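Local coordinates for glycoside hydrolase family protein (Novosphingobium sp. PP1Y, PDB 6Q2F) that probably hydrolyses terminal alpha-L-rhamnose from rhamnose-bearing glycosides, acting as a multidomain glycoside hydrolase with a catalytic barrel, at residues A[513-516]-A[517-521]; A[549-552]-A[553-556]. One frame throughout, in Å; residues are numbered along the deposited sequence.

Interaction 1. Residues A[513-516]-A[517-521]; sequences TPRM and LEQFQ
Met516 and Phe520, joined by a backbone hydrogen bond from Phe520 N to Met516 O (2.7 Å), and Arg515 and Gln519, joined by one from Gln519 N to Arg515 O (2.9 Å), set up the first turn of helix 516-524. Both bonds are nearly straight. A water bridges the start of this turn by donating a hydrogen bond to Pro514 O and accepting one from Leu517 N (2.9 Å), so an amide at the helix start is met by solvent. A second water ties the charged side chains together: it donates to Glu518 OE1 at 2.8 Å and takes a longer bond from Arg515 NH1. The charges themselves stay apart, with Arg515 NH1 4.6 Å from Glu518 OE1 and the oxygen well off the guanidinium plane, so at most a weak, water-mediated attraction is likely rather than a salt bridge.

The arrangement is a helix N-terminus entered through a type I beta turn, Thr513 to Met516, with Arg515 at the N-cap position. It follows strand 497-502 of the parallel barrel, and Thr513 ties the turn to Asp465 through its hydroxyl.

Gln519 CG, set anti to its own carbonyl carbon (chi1 -59°), rests against Arg515 O (3.3 Å) and also beside Arg515 CB (4.1 Å); the chain then bends at chi2, and Arg522 bonds OE1. Met516, modelled as selenomethionine, sends CG anti to its backbone N (chi1 -174°) and carries its selenium and methyl away from the turn into the side chains of helix 543-575. Phe520 touches Met516 O through CB (3.3 Å), but its ring swings off to the buried side, where the edge-to-face partner is Tyr526.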
loop_
_atom_site.group_PDB
_atom_site.type_symbol
_atom_site.label_atom_id
_atom_site.label_comp_id
_atom_site.label_asym_id
_atom_site.label_seq_id
_atom_site.Cartn_x
_atom_site.Cartn_y
_atom_site.Cartn_z
ATOM N N THR A 513 12.001 17.025 -14.546
ATOM C CA THR A 513 13.334 16.511 -14.290
ATOM C C THR A 513 14.169 16.919 -15.494
ATOM O O THR A 513 13.628 17.035 -16.600
ATOM C CB THR A 513 13.316 14.982 -14.060
ATOM O OG1 THR A 513 14.546 14.545 -13.468
ATOM C CG2 THR A 513 13.062 14.214 -15.360
ATOM N N PRO A 514 15.463 17.186 -15.312
ATOM C CA PRO A 514 16.216 17.888 -16.377
ATOM C C PRO A 514 16.252 17.168 -17.729
ATOM O O PRO A 514 16.221 17.836 -18.768
ATOM C CB PRO A 514 17.615 18.044 -15.764
ATOM C CG PRO A 514 17.333 18.161 -14.281
ATOM C CD PRO A 514 16.214 17.124 -14.046
ATOM N N ARG A 515 16.280 15.836 -17.752
ATOM C CA ARG A 515 16.298 15.083 -19.002
ATOM C C ARG A 515 14.908 14.825 -19.553
ATOM O O ARG A 515 14.780 14.068 -20.518
ATOM C CB ARG A 515 17.023 13.746 -18.811
ATOM C CG ARG A 515 18.492 13.878 -18.361
ATOM C CD ARG A 515 19.117 12.496 -18.189
ATOM N NE ARG A 515 20.555 12.562 -17.919
ATOM C CZ ARG A 515 21.490 12.019 -18.691
ATOM N NH1 ARG A 515 21.141 11.355 -19.788
ATOM N NH2 ARG A 515 22.770 12.132 -18.363
HETATM N N MSE A 516 13.876 15.440 -18.983
HETATM C CA MSE A 516 12.480 15.142 -19.347
HETATM C C MSE A 516 12.173 15.128 -20.861
HETATM O O MSE A 516 11.480 14.227 -21.340
HETATM C CB MSE A 516 11.553 16.138 -18.670
HETATM C CG MSE A 516 10.102 15.832 -18.856
HETATM SE SE MSE A 516 9.622 14.227 -17.880
HETATM C CE MSE A 516 7.848 14.015 -18.588
ATOM N N LEU A 517 12.653 16.128 -21.607
ATOM C CA LEU A 517 12.347 16.179 -23.037
ATOM C C LEU A 517 12.912 14.965 -23.771
ATOM O O LEU A 517 12.218 14.348 -24.585
ATOM C CB LEU A 517 12.865 17.484 -23.657
ATOM C CG LEU A 517 12.187 18.731 -23.088
ATOM C CD1 LEU A 517 12.647 19.995 -23.818
ATOM C CD2 LEU A 517 10.660 18.595 -23.150
ATOM N N GLU A 518 14.162 14.591 -23.481
ATOM C CA GLU A 518 14.725 13.380 -24.079
ATOM C C GLU A 518 13.972 12.140 -23.618
ATOM O O GLU A 518 13.705 11.237 -24.419
ATOM C CB GLU A 518 16.204 13.215 -23.720
ATOM C CG GLU A 518 17.139 14.339 -24.126
ATOM C CD GLU A 518 18.421 14.311 -23.298
ATOM O OE1 GLU A 518 19.200 13.339 -23.425
ATOM O OE2 GLU A 518 18.627 15.243 -22.491
ATOM N N GLN A 519 13.656 12.057 -22.320
ATOM C CA GLN A 519 12.935 10.892 -21.816
ATOM C C GLN A 519 11.580 10.781 -22.485
ATOM O O GLN A 519 11.159 9.689 -22.870
ATOM C CB GLN A 519 12.762 10.959 -20.291
ATOM C CG GLN A 519 14.054 11.040 -19.481
ATOM C CD GLN A 519 14.815 9.724 -19.454
ATOM O OE1 GLN A 519 14.532 8.814 -20.226
ATOM N NE2 GLN A 519 15.808 9.630 -18.576
ATOM N N PHE A 520 10.866 11.899 -22.610
ATOM C CA PHE A 520 9.553 11.866 -23.247
ATOM C C PHE A 520 9.671 11.394 -24.691
ATOM O O PHE A 520 8.906 10.537 -25.140
ATOM C CB PHE A 520 8.919 13.255 -23.165
ATOM C CG PHE A 520 7.525 13.334 -23.721
ATOM C CD1 PHE A 520 7.308 13.358 -25.096
ATOM C CD2 PHE A 520 6.435 13.431 -22.872
ATOM C CE1 PHE A 520 6.034 13.458 -25.606
ATOM C CE2 PHE A 520 5.153 13.522 -23.376
ATOM C CZ PHE A 520 4.954 13.545 -24.753
ATOM N N GLN A 521 10.633 11.952 -25.435
ATOM C CA GLN A 521 10.839 11.533 -26.815
ATOM C C GLN A 521 11.138 10.042 -26.898
ATOM O O GLN A 521 10.583 9.333 -27.747
ATOM C CB GLN A 521 11.979 12.341 -27.437
ATOM C CG GLN A 521 12.377 11.843 -28.801
ATOM C CD GLN A 521 11.439 12.342 -29.862
ATOM O OE1 GLN A 521 11.187 13.540 -29.961
ATOM N NE2 GLN A 521 10.901 11.432 -30.652
HETATM O O HOH W 1 14.646 18.080 -20.959
HETATM O O HOH W 2 18.504 11.177 -21.710
#

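Interaction 2. Residues A[549-552]-A[553-556]; sequences FLYD and YRRT
Tyr551 and Arg555 run side by side and point the same way, with the ring and guanidinium planes 76° apart. Arg555 is extended, which takes NH1 to the phenol oxygen, Tyr551 OH, at 2.9 Å; the bond is bent (132°) and doubtful, NH1 lying too close to another atom. Arg554 instead crosses the Tyr551 side chain at about a right angle. Its chain folds at chi3 (-53°), laying one guanidinium face against Tyr551 CA and Leu550 O, with NH2 3.4 Å from Tyr551 CA and near the ring edge. Phe549 and Tyr553 lie alongside each other with their rings oblique, and Phe549 CZ meets Tyr553 CD1 at 3.9 Å. At Asp552 O, two donors of Thr556 arrive from opposite faces of the carbonyl plane: OG1 at 2.9 Å and the amide N at 3.0 Å.

This is the i to i+3 and i+4 pattern of helix 543-575, here largely buried. The polar side-chain ends are taken up by other parts of the chain: Arg555 pairs with Glu740 through that NH1, Arg554 NH1 with Lys385 O, and Asp552 with Tyr526 and Ser829. Tyr551 OH, if it accepts from Arg555, probably donates its own hydrogen bond to Glu740 O.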
loop_
_atom_site.group_PDB
_atom_site.type_symbol
_atom_site.label_atom_id
_atom_site.label_comp_id
_atom_site.label_asym_id
_atom_site.label_seq_id
_atom_site.Cartn_x
_atom_site.Cartn_y
_atom_site.Cartn_z
ATOM N N PHE A 549 -1.675 14.601 -24.733
ATOM C CA PHE A 549 -0.300 14.962 -24.421
ATOM C C PHE A 549 -0.060 14.926 -22.922
ATOM O O PHE A 549 0.967 14.414 -22.463
ATOM C CB PHE A 549 0.068 16.341 -24.942
ATOM C CG PHE A 549 1.277 16.898 -24.251
ATOM C CD1 PHE A 549 2.523 16.338 -24.469
ATOM C CD2 PHE A 549 1.164 17.932 -23.338
ATOM C CE1 PHE A 549 3.648 16.826 -23.824
ATOM C CE2 PHE A 549 2.284 18.419 -22.685
ATOM C CZ PHE A 549 3.526 17.863 -22.927
ATOM N N LEU A 550 -0.984 15.486 -22.144
ATOM C CA LEU A 550 -0.789 15.509 -20.699
ATOM C C LEU A 550 -0.769 14.094 -20.136
ATOM O O LEU A 550 0.080 13.774 -19.292
ATOM C CB LEU A 550 -1.863 16.382 -20.042
ATOM C CG LEU A 550 -1.756 17.835 -20.545
ATOM C CD1 LEU A 550 -3.002 18.668 -20.245
ATOM C CD2 LEU A 550 -0.501 18.517 -19.999
ATOM N N TYR A 551 -1.662 13.219 -20.619
ATOM C CA TYR A 551 -1.577 11.795 -20.293
ATOM C C TYR A 551 -0.184 11.242 -20.581
ATOM O O TYR A 551 0.412 10.553 -19.743
ATOM C CB TYR A 551 -2.627 10.998 -21.080
ATOM C CG TYR A 551 -2.449 9.486 -20.975
ATOM C CD1 TYR A 551 -1.640 8.797 -21.868
ATOM C CD2 TYR A 551 -3.073 8.757 -19.967
ATOM C CE1 TYR A 551 -1.453 7.415 -21.765
ATOM C CE2 TYR A 551 -2.902 7.366 -19.862
ATOM C CZ TYR A 551 -2.082 6.713 -20.756
ATOM O OH TYR A 551 -1.895 5.338 -20.676
ATOM N N ASP A 552 0.339 11.522 -21.779
ATOM C CA ASP A 552 1.679 11.067 -22.151
ATOM C C ASP A 552 2.738 11.650 -21.225
ATOM O O ASP A 552 3.741 10.992 -20.914
ATOM C CB ASP A 552 1.986 11.460 -23.608
ATOM C CG ASP A 552 1.229 10.607 -24.614
ATOM O OD1 ASP A 552 0.832 9.479 -24.232
ATOM O OD2 ASP A 552 1.037 11.055 -25.774
ATOM N N TYR A 553 2.545 12.896 -20.796
ATOM C CA TYR A 553 3.507 13.509 -19.890
ATOM C C TYR A 553 3.457 12.838 -18.527
ATOM O O TYR A 553 4.495 12.455 -17.978
ATOM C CB TYR A 553 3.238 15.010 -19.790
ATOM C CG TYR A 553 4.352 15.788 -19.142
ATOM C CD1 TYR A 553 5.397 16.301 -19.905
ATOM C CD2 TYR A 553 4.366 16.006 -17.770
ATOM C CE1 TYR A 553 6.416 17.019 -19.318
ATOM C CE2 TYR A 553 5.390 16.714 -17.166
ATOM C CZ TYR A 553 6.414 17.224 -17.953
ATOM O OH TYR A 553 7.439 17.935 -17.376
ATOM N N ARG A 554 2.251 12.652 -17.983
ATOM C CA ARG A 554 2.110 11.931 -16.724
ATOM C C ARG A 554 2.676 10.531 -16.844
ATOM O O ARG A 554 3.307 10.026 -15.910
ATOM C CB ARG A 554 0.638 11.882 -16.295
ATOM C CG ARG A 554 0.064 13.258 -15.910
ATOM C CD ARG A 554 -1.275 13.103 -15.197
ATOM N NE ARG A 554 -2.182 12.278 -15.984
ATOM C CZ ARG A 554 -2.916 12.732 -16.996
ATOM N NH1 ARG A 554 -2.869 14.014 -17.340
ATOM N NH2 ARG A 554 -3.707 11.906 -17.656
ATOM N N ARG A 555 2.492 9.898 -18.007
ATOM C CA ARG A 555 2.968 8.528 -18.160
ATOM C C ARG A 555 4.487 8.478 -18.181
ATOM O O ARG A 555 5.100 7.524 -17.674
ATOM C CB ARG A 555 2.382 7.913 -19.428
ATOM C CG ARG A 555 2.844 6.485 -19.664
ATOM C CD ARG A 555 1.889 5.749 -20.573
ATOM N NE ARG A 555 2.339 4.386 -20.844
ATOM C CZ ARG A 555 1.582 3.457 -21.414
ATOM N NH1 ARG A 555 0.331 3.748 -21.756
ATOM N NH2 ARG A 555 2.067 2.237 -21.620
ATOM N N THR A 556 5.117 9.493 -18.746
ATOM C CA THR A 556 6.572 9.521 -18.728
ATOM C C THR A 556 7.101 9.659 -17.307
ATOM O O THR A 556 8.100 9.025 -16.944
ATOM C CB THR A 556 7.062 10.662 -19.616
ATOM O OG1 THR A 556 6.591 10.447 -20.957
ATOM C CG2 THR A 556 8.582 10.733 -19.620
#

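Interactions 1 and 2 belong to successive helices, 516-524 and 543-575, which follow strand 497-502 of the barrel, and they meet directly. The selenomethionine methyl, Met516 CE, packs on Tyr553 CE1 (3.4 Å) and Thr556, and Phe520 CZ lies on Phe549 CE1 (3.7 Å). Thus the buried side of the short helix becomes part of the surroundings of interaction 2. The places differ: 513-521 is a helix start, partly buried, with waters bridging its outer groups; 549-556 is mid-helix and almost wholly buried. Charged groups are linked through water in the first and held by direct protein partners, mostly neutral, in the second.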